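Local structure of SusD superfamily protein (Bacteroides thetaiotaomicron, 3MCX) at residues Tyr74-Leu77 / Ala78-Leu82; Phe140-Pro143 / Tyr144-Lys148; Gln237-Tyr241 / Glu242-Asn246; Ala326-His330 / Glu331-Leu335; Glu440-Ala444 / Ser445-Lys449. The protein is of unknown function but, as a SusD-family outer-membrane protein, probably captures glycans at the cell surface for import. All blocks are in the same frame, centred on the assembly; numbering follows the deposited sequence.

From the N terminus, each contact is a tight local turn, and they follow one another in series with none nested or crossed. Contact 1 joins helix 69-72 to the start of helix 81-106, and contact 2 turns the chain just after helix 115-140. Contact 3 shapes the loop between helix 218-231 and strand 256-260, across the chain's centre from contacts 1 and 2. Contact 4 brings a zinc-bound loop into strand 334-335. Contact 5 ends helix 441-444 and returns to contact 1, where N75 ND2 lies 3.0 Å from S445 OG, a probable hydrogen bond, and Y74 packs on A447. Contacts 3 and 4 stay about 8 Å apart at their nearest atoms.

Contact 1 (Tyr74-Leu77 / Ala78-Leu82)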
# COMPACT_ATOMS: atom_id res chain seq x y z
N TYR A 74 -7.06 -16.88 -0.39
CA TYR A 74 -5.88 -17.47 -1.07
C TYR A 74 -6.27 -18.51 -2.10
O TYR A 74 -5.61 -19.53 -2.28
CB TYR A 74 -4.89 -18.01 -0.03
CG TYR A 74 -4.08 -16.92 0.67
CD1 TYR A 74 -4.62 -16.15 1.69
CD2 TYR A 74 -2.75 -16.73 0.35
CE1 TYR A 74 -3.88 -15.16 2.30
CE2 TYR A 74 -2.01 -15.77 0.96
CZ TYR A 74 -2.57 -14.98 1.96
OH TYR A 74 -1.81 -14.00 2.57
N ASN A 75 -7.34 -18.24 -2.83
CA ASN A 75 -7.80 -19.16 -3.86
C ASN A 75 -8.00 -18.52 -5.25
O ASN A 75 -8.46 -19.18 -6.18
CB ASN A 75 -9.05 -19.91 -3.41
CG ASN A 75 -10.22 -19.01 -3.13
OD1 ASN A 75 -10.25 -17.89 -3.61
ND2 ASN A 75 -11.17 -19.49 -2.34
N VAL A 76 -7.61 -17.27 -5.38
CA VAL A 76 -7.76 -16.53 -6.63
C VAL A 76 -7.04 -17.24 -7.79
O VAL A 76 -5.92 -17.75 -7.64
CB VAL A 76 -7.28 -15.07 -6.46
CG1 VAL A 76 -5.76 -14.98 -6.14
CG2 VAL A 76 -7.64 -14.24 -7.68
N LEU A 77 -7.70 -17.31 -8.94
CA LEU A 77 -7.24 -18.00 -10.13
C LEU A 77 -6.66 -17.04 -11.17
O LEU A 77 -6.96 -15.85 -11.20
CB LEU A 77 -8.39 -18.74 -10.78
CG LEU A 77 -9.13 -19.75 -9.91
CD1 LEU A 77 -10.30 -20.37 -10.70
CD2 LEU A 77 -8.20 -20.82 -9.36
N ALA A 78 -5.84 -17.58 -12.06
CA ALA A 78 -5.25 -16.81 -13.16
C ALA A 78 -6.27 -16.20 -14.10
O ALA A 78 -5.94 -15.22 -14.77
CB ALA A 78 -4.32 -17.70 -13.97
N SER A 79 -7.48 -16.75 -14.11
CA SER A 79 -8.56 -16.28 -14.96
C SER A 79 -9.35 -15.10 -14.34
O SER A 79 -10.28 -14.61 -15.01
CB SER A 79 -9.52 -17.42 -15.21
OG SER A 79 -10.02 -17.90 -13.97
N ASP A 80 -9.04 -14.68 -13.13
CA ASP A 80 -9.90 -13.71 -12.42
C ASP A 80 -9.72 -12.31 -13.01
O ASP A 80 -8.65 -11.71 -12.91
CB ASP A 80 -9.56 -13.76 -10.94
CG ASP A 80 -10.57 -13.05 -10.06
OD1 ASP A 80 -10.94 -11.90 -10.44
OD2 ASP A 80 -10.94 -13.60 -8.99
N ASN A 81 -10.75 -11.79 -13.66
CA ASN A 81 -10.61 -10.51 -14.32
C ASN A 81 -10.45 -9.36 -13.32
O ASN A 81 -9.55 -8.55 -13.44
CB ASN A 81 -11.78 -10.24 -15.24
CG ASN A 81 -11.58 -8.99 -16.07
OD1 ASN A 81 -10.70 -8.97 -16.95
ND2 ASN A 81 -12.37 -7.96 -15.80
N LEU A 82 -11.36 -9.30 -12.35
CA LEU A 82 -11.32 -8.25 -11.36
C LEU A 82 -10.03 -8.22 -10.57
O LEU A 82 -9.49 -7.15 -10.26
CB LEU A 82 -12.52 -8.36 -10.43
CG LEU A 82 -12.73 -7.21 -9.46
CD1 LEU A 82 -13.35 -6.00 -10.16
CD2 LEU A 82 -13.61 -7.62 -8.25
O HOH W 1 -10.46 -16.30 -8.95
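The carboxylate of D80 is the flat group here: CG2 of V76 comes over one face of it, 3.6 Å from OD2 of D80, while a water sits at its edge beside OD2, close to the carboxylate plane. The V76 and D80 side chains cross at about a right angle. This is a type I beta turn, L77 to D80, that feeds straight into the N-cap of helix 81-106. The turn is closed by D80 N, which gives its hydrogen to L77 O at 3.1 Å from above the carbonyl plane, with an N-H...O angle of 160°. D80 therefore works with both backbone and side chain. With CG anti to its own N (chi1 -167°), the carboxylate reaches over the first turn of the helix, where OD1 accepts from N83 N as a helix cap. OD2 takes G65 N and also the water, which donates to it at 2.7 Å. The same water accepts from L77 N at 2.9 Å, a second bridge across the turn. Several donors thus fix the rotation of this buried acid, and the nearby helix start would probably stabilise its negative charge. Before the turn, Y74 ends helix 69-72 in a Schellman motif, and its OH bonds to R52 O. On the exposed side, OG of S79 rests 3.7 Å from CB of L77, with CD1 of the same leucine at 4.1 Å.

Contact 2 (Phe140-Pro143 / Tyr144-Lys148)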
# COMPACT_ATOMS: atom_id res chain seq x y z
N PHE A 140 2.95 -10.37 -7.54
CA PHE A 140 3.08 -11.50 -8.43
C PHE A 140 4.37 -12.30 -8.26
O PHE A 140 4.62 -13.27 -8.99
CB PHE A 140 2.92 -11.00 -9.89
CG PHE A 140 1.52 -10.51 -10.18
CD1 PHE A 140 0.52 -11.42 -10.47
CD2 PHE A 140 1.20 -9.15 -10.11
CE1 PHE A 140 -0.80 -11.00 -10.72
CE2 PHE A 140 -0.12 -8.71 -10.35
CZ PHE A 140 -1.10 -9.66 -10.64
N GLY A 141 5.19 -11.90 -7.26
CA GLY A 141 6.48 -12.54 -6.96
C GLY A 141 6.56 -12.88 -5.49
O GLY A 141 6.00 -12.18 -4.64
N MSE A 142 7.28 -13.96 -5.18
CA MSE A 142 7.52 -14.31 -3.78
C MSE A 142 8.38 -13.22 -3.13
O MSE A 142 9.14 -12.54 -3.80
CB MSE A 142 8.25 -15.66 -3.70
CG MSE A 142 7.41 -16.84 -4.18
SE MSE A 142 5.81 -17.21 -3.20
CE MSE A 142 6.54 -17.79 -1.48
N PRO A 143 8.27 -13.07 -1.81
CA PRO A 143 8.97 -12.00 -1.13
C PRO A 143 10.48 -12.06 -1.34
O PRO A 143 11.10 -13.11 -1.24
CB PRO A 143 8.63 -12.21 0.36
CG PRO A 143 7.47 -13.08 0.36
CD PRO A 143 7.41 -13.84 -0.89
N TYR A 144 11.02 -10.87 -1.63
CA TYR A 144 12.46 -10.75 -1.86
C TYR A 144 13.28 -11.45 -0.77
O TYR A 144 14.26 -12.14 -1.04
CB TYR A 144 12.86 -9.28 -1.96
CG TYR A 144 14.32 -8.99 -2.22
CD1 TYR A 144 15.25 -9.12 -1.21
CD2 TYR A 144 14.76 -8.56 -3.47
CE1 TYR A 144 16.60 -8.86 -1.42
CE2 TYR A 144 16.10 -8.29 -3.69
CZ TYR A 144 17.01 -8.47 -2.67
OH TYR A 144 18.36 -8.21 -2.85
N THR A 145 12.89 -11.22 0.48
CA THR A 145 13.69 -11.68 1.60
C THR A 145 13.66 -13.18 1.83
O THR A 145 14.43 -13.71 2.62
CB THR A 145 13.30 -10.95 2.91
OG1 THR A 145 11.88 -10.99 3.06
CG2 THR A 145 13.76 -9.49 2.87
N ASN A 146 12.80 -13.90 1.13
CA ASN A 146 12.85 -15.36 1.20
C ASN A 146 14.15 -15.93 0.61
O ASN A 146 14.57 -17.01 1.02
CB ASN A 146 11.66 -16.01 0.48
CG ASN A 146 10.36 -15.94 1.24
OD1 ASN A 146 10.26 -15.27 2.28
ND2 ASN A 146 9.35 -16.64 0.74
N ASP A 147 14.72 -15.24 -0.37
CA ASP A 147 15.73 -15.85 -1.23
C ASP A 147 16.59 -14.81 -1.98
O ASP A 147 17.05 -15.06 -3.10
CB ASP A 147 15.01 -16.76 -2.25
CG ASP A 147 14.06 -15.99 -3.17
OD1 ASP A 147 13.76 -14.80 -2.91
OD2 ASP A 147 13.62 -16.63 -4.17
N LYS A 148 16.76 -13.63 -1.38
CA LYS A 148 17.47 -12.52 -2.03
C LYS A 148 16.93 -12.26 -3.45
O LYS A 148 17.67 -11.97 -4.37
CB LYS A 148 18.97 -12.74 -2.04
CG LYS A 148 19.60 -12.84 -0.62
CD LYS A 148 19.57 -11.46 0.07
CE LYS A 148 20.24 -11.45 1.48
NZ LYS A 148 19.94 -10.16 2.20
O HOH W 2 11.90 -13.76 -4.48
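P143 O accepts N146 N at 3.0 Å, the N-H...O angle being 154° and the donor lying well above the carbonyl plane. A second bond follows one residue on, from D147 N to Y144 O, so the chain coils through a short helical turn directly after the proline. N146 folds back over that proline: with CG anti to its carbonyl carbon (chi1 -76°), the amide lies tilted over one face of the ring, toward CB, CG and CD, and sets ND2 3.8 Å from CD of P143. The methyl CE of the selenomethionine M142, its chain bent at chi2 and chi3, comes equally near ND2. The amide's hydrogen bond goes to A452 O, which pins the group above the ring. Without that amide, as with an alanine here, A452 O is likely to lose this donor and the proline its packing on that face. A water lies 2.6 Å from OD1 of D147 and 3.1 Å from M142 O, though it cannot serve all its neighbours at once. The Y144 ring carries the backbone carbon of K148 over one face and makes an edge-to-face stack with Y176. This surface turn follows helix 115-140, with P143 and T145 against helix 420-426 and Y144 against helix 172-186.

Contact 3 (Gln237-Tyr241 / Glu242-Asn246)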
# COMPACT_ATOMS: atom_id res chain seq x y z
N GLN A 237 4.36 16.71 9.97
CA GLN A 237 4.27 16.58 11.44
C GLN A 237 3.45 15.34 11.78
O GLN A 237 2.39 15.14 11.18
CB GLN A 237 3.51 17.77 12.07
CG GLN A 237 4.27 19.05 12.25
CD GLN A 237 3.46 20.08 13.03
OE1 GLN A 237 2.39 19.76 13.60
NE2 GLN A 237 3.95 21.31 13.07
N LEU A 238 3.90 14.55 12.76
CA LEU A 238 3.09 13.45 13.28
C LEU A 238 1.80 14.00 13.92
O LEU A 238 1.81 15.07 14.56
CB LEU A 238 3.89 12.63 14.32
CG LEU A 238 5.04 11.80 13.76
CD1 LEU A 238 5.80 11.19 14.92
CD2 LEU A 238 4.55 10.70 12.79
N TYR A 239 0.70 13.27 13.75
CA TYR A 239 -0.56 13.64 14.40
C TYR A 239 -0.46 13.50 15.90
O TYR A 239 0.08 12.51 16.41
CB TYR A 239 -1.74 12.80 13.89
CG TYR A 239 -1.90 12.90 12.38
CD1 TYR A 239 -1.87 14.14 11.74
CD2 TYR A 239 -2.08 11.78 11.62
CE1 TYR A 239 -2.01 14.24 10.38
CE2 TYR A 239 -2.19 11.85 10.23
CZ TYR A 239 -2.16 13.11 9.63
OH TYR A 239 -2.22 13.26 8.26
N SER A 240 -0.99 14.47 16.61
CA SER A 240 -1.12 14.39 18.08
C SER A 240 -2.27 13.45 18.42
O SER A 240 -3.14 13.14 17.59
CB SER A 240 -1.44 15.75 18.68
OG SER A 240 -2.74 16.17 18.29
N TYR A 241 -2.31 13.03 19.68
CA TYR A 241 -3.40 12.22 20.20
C TYR A 241 -4.74 12.96 20.04
O TYR A 241 -5.77 12.36 19.68
CB TYR A 241 -3.11 11.94 21.67
CG TYR A 241 -4.06 11.00 22.37
CD1 TYR A 241 -5.28 11.45 22.85
CD2 TYR A 241 -3.72 9.68 22.56
CE1 TYR A 241 -6.14 10.57 23.50
CE2 TYR A 241 -4.58 8.81 23.21
CZ TYR A 241 -5.77 9.25 23.67
OH TYR A 241 -6.61 8.36 24.29
N GLU A 242 -4.69 14.27 20.28
CA GLU A 242 -5.88 15.12 20.25
C GLU A 242 -6.43 15.26 18.83
O GLU A 242 -7.64 15.24 18.64
CB GLU A 242 -5.54 16.49 20.84
CG GLU A 242 -5.28 16.43 22.33
CD GLU A 242 -3.84 16.01 22.78
OE1 GLU A 242 -2.89 15.73 21.96
OE2 GLU A 242 -3.68 16.00 24.04
N GLU A 243 -5.55 15.37 17.85
CA GLU A 243 -5.85 15.55 16.41
C GLU A 243 -6.35 14.28 15.74
O GLU A 243 -7.08 14.30 14.73
CB GLU A 243 -4.57 15.98 15.63
CG GLU A 243 -4.12 17.43 15.85
CD GLU A 243 -2.67 17.76 15.42
OE1 GLU A 243 -1.83 16.85 15.22
OE2 GLU A 243 -2.35 18.96 15.31
N TYR A 244 -5.83 13.14 16.22
CA TYR A 244 -5.90 11.90 15.48
C TYR A 244 -7.30 11.51 15.01
O TYR A 244 -7.44 11.08 13.89
CB TYR A 244 -5.30 10.74 16.28
CG TYR A 244 -4.91 9.53 15.43
CD1 TYR A 244 -3.65 9.47 14.83
CD2 TYR A 244 -5.75 8.45 15.28
CE1 TYR A 244 -3.26 8.37 14.12
CE2 TYR A 244 -5.37 7.34 14.56
CZ TYR A 244 -4.12 7.28 13.98
OH TYR A 244 -3.78 6.14 13.28
N PRO A 245 -8.33 11.65 15.85
CA PRO A 245 -9.65 11.22 15.35
C PRO A 245 -10.20 12.04 14.18
O PRO A 245 -11.00 11.51 13.37
CB PRO A 245 -10.57 11.38 16.58
CG PRO A 245 -9.62 11.40 17.77
CD PRO A 245 -8.35 12.04 17.28
N ASN A 246 -9.73 13.29 14.04
CA ASN A 246 -10.31 14.28 13.14
C ASN A 246 -9.64 14.37 11.77
O ASN A 246 -10.19 14.98 10.85
CB ASN A 246 -10.23 15.66 13.79
CG ASN A 246 -10.82 15.70 15.19
OD1 ASN A 246 -10.26 16.33 16.09
ND2 ASN A 246 -11.96 15.03 15.38
O HOH W 3 0.53 17.56 14.25
O HOH W 4 -0.03 13.81 21.36
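From S240 the chain leaves an extended run and winds into a short helical turn over Y241 to N246, the weak bond from Y244 N to S240 O spanning its first coil. Two reciprocal bonds make the capping box at its start. OG of S240 accepts E243 N at 3.0 Å, while OE1 of E243, in the conformer modelled, takes S240 N at 2.9 Å along a nearly straight line of 176°. That donor reaches OE1 on its anti side, somewhat out of the carboxylate plane. S240 holds OG between its own N and carbonyl carbon (chi1 68°), aimed into the open end of the coil, and the extended E243 chain lies back alongside it, bringing CG of E243 to 3.1 Å from OG. Were S240 replaced by an alanine, E243 N would probably be left without its cap, and half of the capping box would be gone. A water 2.6 Å from OE1 of E243 and 2.8 Å from L238 O lies beside this site. Outside the box, CB of Y239 packs on CD1 of Y244 at 4.0 Å; the residue before the cap touches the fourth residue after the cap, the positions of a hydrophobic staple. The tyrosine hydroxyls are tied elsewhere, Y244 OH to E413 and Y241 OH to K306 O. In the chain the turn lies in the loop from helix 218-231 to strand 256-260, with L238 lodged against helices 356-370 and 374-385, close to D383.

Contact 4 (Ala326-His330 / Glu331-Leu335). With ZN (zinc ion), chain D.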
# COMPACT_ATOMS: atom_id res chain seq x y z
N ALA A 326 -22.53 -13.85 12.65
CA ALA A 326 -23.28 -13.72 13.91
C ALA A 326 -22.39 -13.23 15.06
O ALA A 326 -22.76 -12.35 15.81
CB ALA A 326 -23.97 -15.06 14.31
N ALA A 327 -21.17 -13.78 15.18
CA ALA A 327 -20.29 -13.38 16.29
C ALA A 327 -19.82 -11.92 16.22
O ALA A 327 -19.41 -11.33 17.24
CB ALA A 327 -19.07 -14.33 16.39
N ALA A 328 -19.91 -11.30 15.04
CA ALA A 328 -19.50 -9.90 14.84
C ALA A 328 -20.66 -8.90 14.95
O ALA A 328 -20.40 -7.71 14.86
CB ALA A 328 -18.85 -9.73 13.46
N MSE A 329 -21.89 -9.40 15.10
CA MSE A 329 -23.11 -8.56 14.94
C MSE A 329 -23.00 -7.18 15.59
O MSE A 329 -23.29 -6.12 14.90
CB MSE A 329 -24.33 -9.29 15.47
CG MSE A 329 -25.64 -8.51 15.29
SE MSE A 329 -27.21 -9.44 15.83
CE MSE A 329 -27.57 -10.33 14.19
N HIS A 330 -22.61 -7.15 16.87
CA HIS A 330 -22.53 -5.88 17.63
C HIS A 330 -21.04 -5.48 17.92
O HIS A 330 -20.80 -4.57 18.75
CB HIS A 330 -23.43 -5.90 18.88
CG HIS A 330 -24.87 -6.10 18.54
ND1 HIS A 330 -25.73 -5.06 18.19
CD2 HIS A 330 -25.60 -7.23 18.49
CE1 HIS A 330 -26.92 -5.57 17.92
NE2 HIS A 330 -26.87 -6.88 18.11
N GLU A 331 -20.10 -6.09 17.25
CA GLU A 331 -18.73 -5.72 17.45
C GLU A 331 -18.30 -4.52 16.61
O GLU A 331 -18.91 -4.21 15.59
CB GLU A 331 -17.84 -6.95 17.17
CG GLU A 331 -18.14 -8.14 18.06
CD GLU A 331 -17.89 -7.83 19.50
OE1 GLU A 331 -16.80 -7.28 19.80
OE2 GLU A 331 -18.83 -8.10 20.27
N LYS A 332 -17.26 -3.83 17.03
CA LYS A 332 -16.80 -2.63 16.34
C LYS A 332 -15.90 -2.98 15.15
O LYS A 332 -14.71 -2.66 15.12
CB LYS A 332 -16.13 -1.70 17.34
CG LYS A 332 -17.06 -1.19 18.38
CD LYS A 332 -16.39 -0.19 19.33
CE LYS A 332 -17.35 0.29 20.41
NZ LYS A 332 -16.71 1.46 21.11
N VAL A 333 -16.51 -3.63 14.15
CA VAL A 333 -15.75 -4.20 13.05
C VAL A 333 -15.68 -3.32 11.80
O VAL A 333 -15.07 -3.72 10.83
CB VAL A 333 -16.31 -5.59 12.67
CG1 VAL A 333 -16.21 -6.54 13.89
CG2 VAL A 333 -17.77 -5.52 12.10
N TYR A 334 -16.21 -2.09 11.85
CA TYR A 334 -16.11 -1.21 10.68
C TYR A 334 -14.96 -0.23 10.90
O TYR A 334 -14.88 0.40 11.96
CB TYR A 334 -17.43 -0.47 10.45
CG TYR A 334 -18.53 -1.43 10.02
CD1 TYR A 334 -19.19 -2.16 10.94
CD2 TYR A 334 -18.86 -1.62 8.67
CE1 TYR A 334 -20.16 -3.07 10.59
CE2 TYR A 334 -19.84 -2.55 8.30
CZ TYR A 334 -20.51 -3.23 9.26
OH TYR A 334 -21.52 -4.14 8.95
N LEU A 335 -14.04 -0.17 9.94
CA LEU A 335 -12.90 0.74 10.00
C LEU A 335 -13.32 2.08 9.44
O LEU A 335 -13.81 2.13 8.31
CB LEU A 335 -11.75 0.15 9.17
CG LEU A 335 -10.46 0.97 9.18
CD1 LEU A 335 -9.90 1.05 10.58
CD2 LEU A 335 -9.44 0.43 8.15
ZN ZN D . -25.56 -3.12 18.46
O HOH W 5 -21.74 -9.21 18.73
O HOH W 6 -21.27 -4.35 14.14
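A type I beta turn from A328 to E331, starting on the last residue of a 3-10 segment at 326-328, is closed by E331 N to A328 O at 2.9 Å, the donor well above the carbonyl plane. An inverse gamma turn centred on K332 comes next, and the chain then enters strand 334-335 through a classic beta bulge in which V333 and Y334 both face K314. The E331 chain, bent at chi2, curls back beneath the turn, so that its CG lies 3.5 Å from A327 O. Its OE2 bonds to a glycerol, probably from the crystallisation liquor. CB of A328 meets CG1 of V333 at 4.2 Å, an apolar touch joining the turn to the strand's approach. One water steadies the bend, giving hydrogens to M329 O and E331 O, each at 2.8 Å; another accepts H330 N. H330 swings outward, CG anti to its carbonyl carbon (chi1 -60°), and ND1 binds zinc at 2.0 Å. E315 and E319 supply the other two protein ligands. Standing four residues apart after strand 313-314, they make with H330 a three-residue zinc site seen in this crystal, joining the two ends of the hairpin loop.

Contact 5 (Glu440-Ala444 / Ser445-Lys449); sequences ETLKA and SNAQK
Q448 lies obliquely across K443, its amide beside the lysine chain: OE1 of Q448 is 3.6 Å from CG of K443, and NE2 runs on toward CE. The same glutamine touches L442 with its aliphatic part, CG of Q448 resting 3.9 Å from CB of L442. Extended beyond CG, it thus bridges two neighbours on the helix. K443 stretches out and bends only at its last torsion (chi4 72°), which brings NZ from above the carboxylate plane of E440 to 3.1 Å from its OE1, in a salt bridge three residues back along the chain. On the buried flank, L442 leans on A447, with CD2 of L442 4.0 Å from CB of A447. That apolar pair belongs to a Schellman motif ending helix 441-444. A447 N reaches back to L442 O at 2.8 Å, nearly straight at 176° and in the carbonyl plane, while N446 N bonds to K443 O at 3.1 Å from well above its plane. N446 itself takes positive phi (55°), the reversal that breaks the helix. One residue earlier, S445 N still makes a regular helical bond to T441 O at 2.9 Å. Beyond the turn, R433 bonds to A447 O and R456 to N446 O. T441 OG1 bonds to E73. The S445 hydroxyl, in the conformer modelled, has N75 as its partner outside the turn and also holds a water, 2.7 Å from OG.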
# COMPACT_ATOMS: atom_id res chain seq x y z
N GLU A 440 -15.80 -19.15 7.20
CA GLU A 440 -15.62 -20.59 7.15
C GLU A 440 -14.90 -21.03 5.88
O GLU A 440 -14.32 -22.11 5.82
CB GLU A 440 -16.95 -21.34 7.30
CG GLU A 440 -17.59 -21.21 8.69
CD GLU A 440 -16.69 -21.65 9.83
OE1 GLU A 440 -16.09 -22.73 9.70
OE2 GLU A 440 -16.60 -20.90 10.85
N THR A 441 -14.96 -20.23 4.83
CA THR A 441 -14.23 -20.56 3.61
C THR A 441 -12.72 -20.71 3.81
O THR A 441 -12.07 -21.39 3.00
CB THR A 441 -14.46 -19.47 2.53
OG1 THR A 441 -14.22 -18.18 3.10
CG2 THR A 441 -15.87 -19.57 1.94
N LEU A 442 -12.14 -20.12 4.86
CA LEU A 442 -10.69 -20.31 5.10
C LEU A 442 -10.36 -21.78 5.41
O LEU A 442 -9.24 -22.23 5.16
CB LEU A 442 -10.19 -19.46 6.26
CG LEU A 442 -10.36 -17.95 6.15
CD1 LEU A 442 -9.60 -17.22 7.25
CD2 LEU A 442 -9.89 -17.43 4.74
N LYS A 443 -11.29 -22.53 5.98
CA LYS A 443 -11.08 -23.96 6.22
C LYS A 443 -11.00 -24.73 4.90
O LYS A 443 -10.01 -25.39 4.65
CB LYS A 443 -12.17 -24.54 7.13
CG LYS A 443 -12.05 -23.94 8.51
CD LYS A 443 -13.09 -24.41 9.54
CE LYS A 443 -12.90 -23.64 10.87
NZ LYS A 443 -13.32 -22.18 10.88
N ALA A 444 -12.01 -24.57 4.03
CA ALA A 444 -12.03 -25.28 2.74
C ALA A 444 -10.87 -24.85 1.84
O ALA A 444 -10.30 -25.65 1.08
CB ALA A 444 -13.37 -25.02 2.01
N SER A 445 -10.46 -23.59 1.95
CA SER A 445 -9.37 -23.07 1.10
C SER A 445 -7.99 -23.20 1.74
O SER A 445 -6.99 -22.73 1.20
CB SER A 445 -9.63 -21.61 0.71
OG SER A 445 -10.81 -21.48 -0.06
N ASN A 446 -7.92 -23.81 2.92
CA ASN A 446 -6.62 -23.97 3.62
C ASN A 446 -5.90 -22.65 3.80
O ASN A 446 -4.72 -22.50 3.50
CB ASN A 446 -5.74 -25.03 2.93
CG ASN A 446 -4.43 -25.27 3.68
OD1 ASN A 446 -4.37 -25.21 4.92
ND2 ASN A 446 -3.34 -25.51 2.92
N ALA A 447 -6.62 -21.66 4.30
CA ALA A 447 -6.06 -20.34 4.46
C ALA A 447 -6.27 -19.80 5.86
O ALA A 447 -6.29 -18.58 6.08
CB ALA A 447 -6.63 -19.35 3.37
N GLN A 448 -6.36 -20.69 6.84
CA GLN A 448 -6.33 -20.25 8.24
C GLN A 448 -4.90 -19.86 8.66
O GLN A 448 -4.70 -19.03 9.54
CB GLN A 448 -6.88 -21.33 9.15
CG GLN A 448 -8.37 -21.58 8.95
CD GLN A 448 -8.90 -22.56 9.96
OE1 GLN A 448 -8.68 -23.77 9.84
NE2 GLN A 448 -9.56 -22.05 10.98
N LYS A 449 -3.91 -20.52 8.06
CA LYS A 449 -2.49 -20.24 8.31
C LYS A 449 -1.80 -20.15 6.97
O LYS A 449 -1.94 -21.07 6.15
CB LYS A 449 -1.81 -21.32 9.17
CG LYS A 449 -0.30 -20.98 9.45
CD LYS A 449 0.50 -22.05 10.15
CE LYS A 449 0.82 -23.23 9.22
NZ LYS A 449 1.99 -24.06 9.59
O HOH W 7 -13.49 -22.07 0.05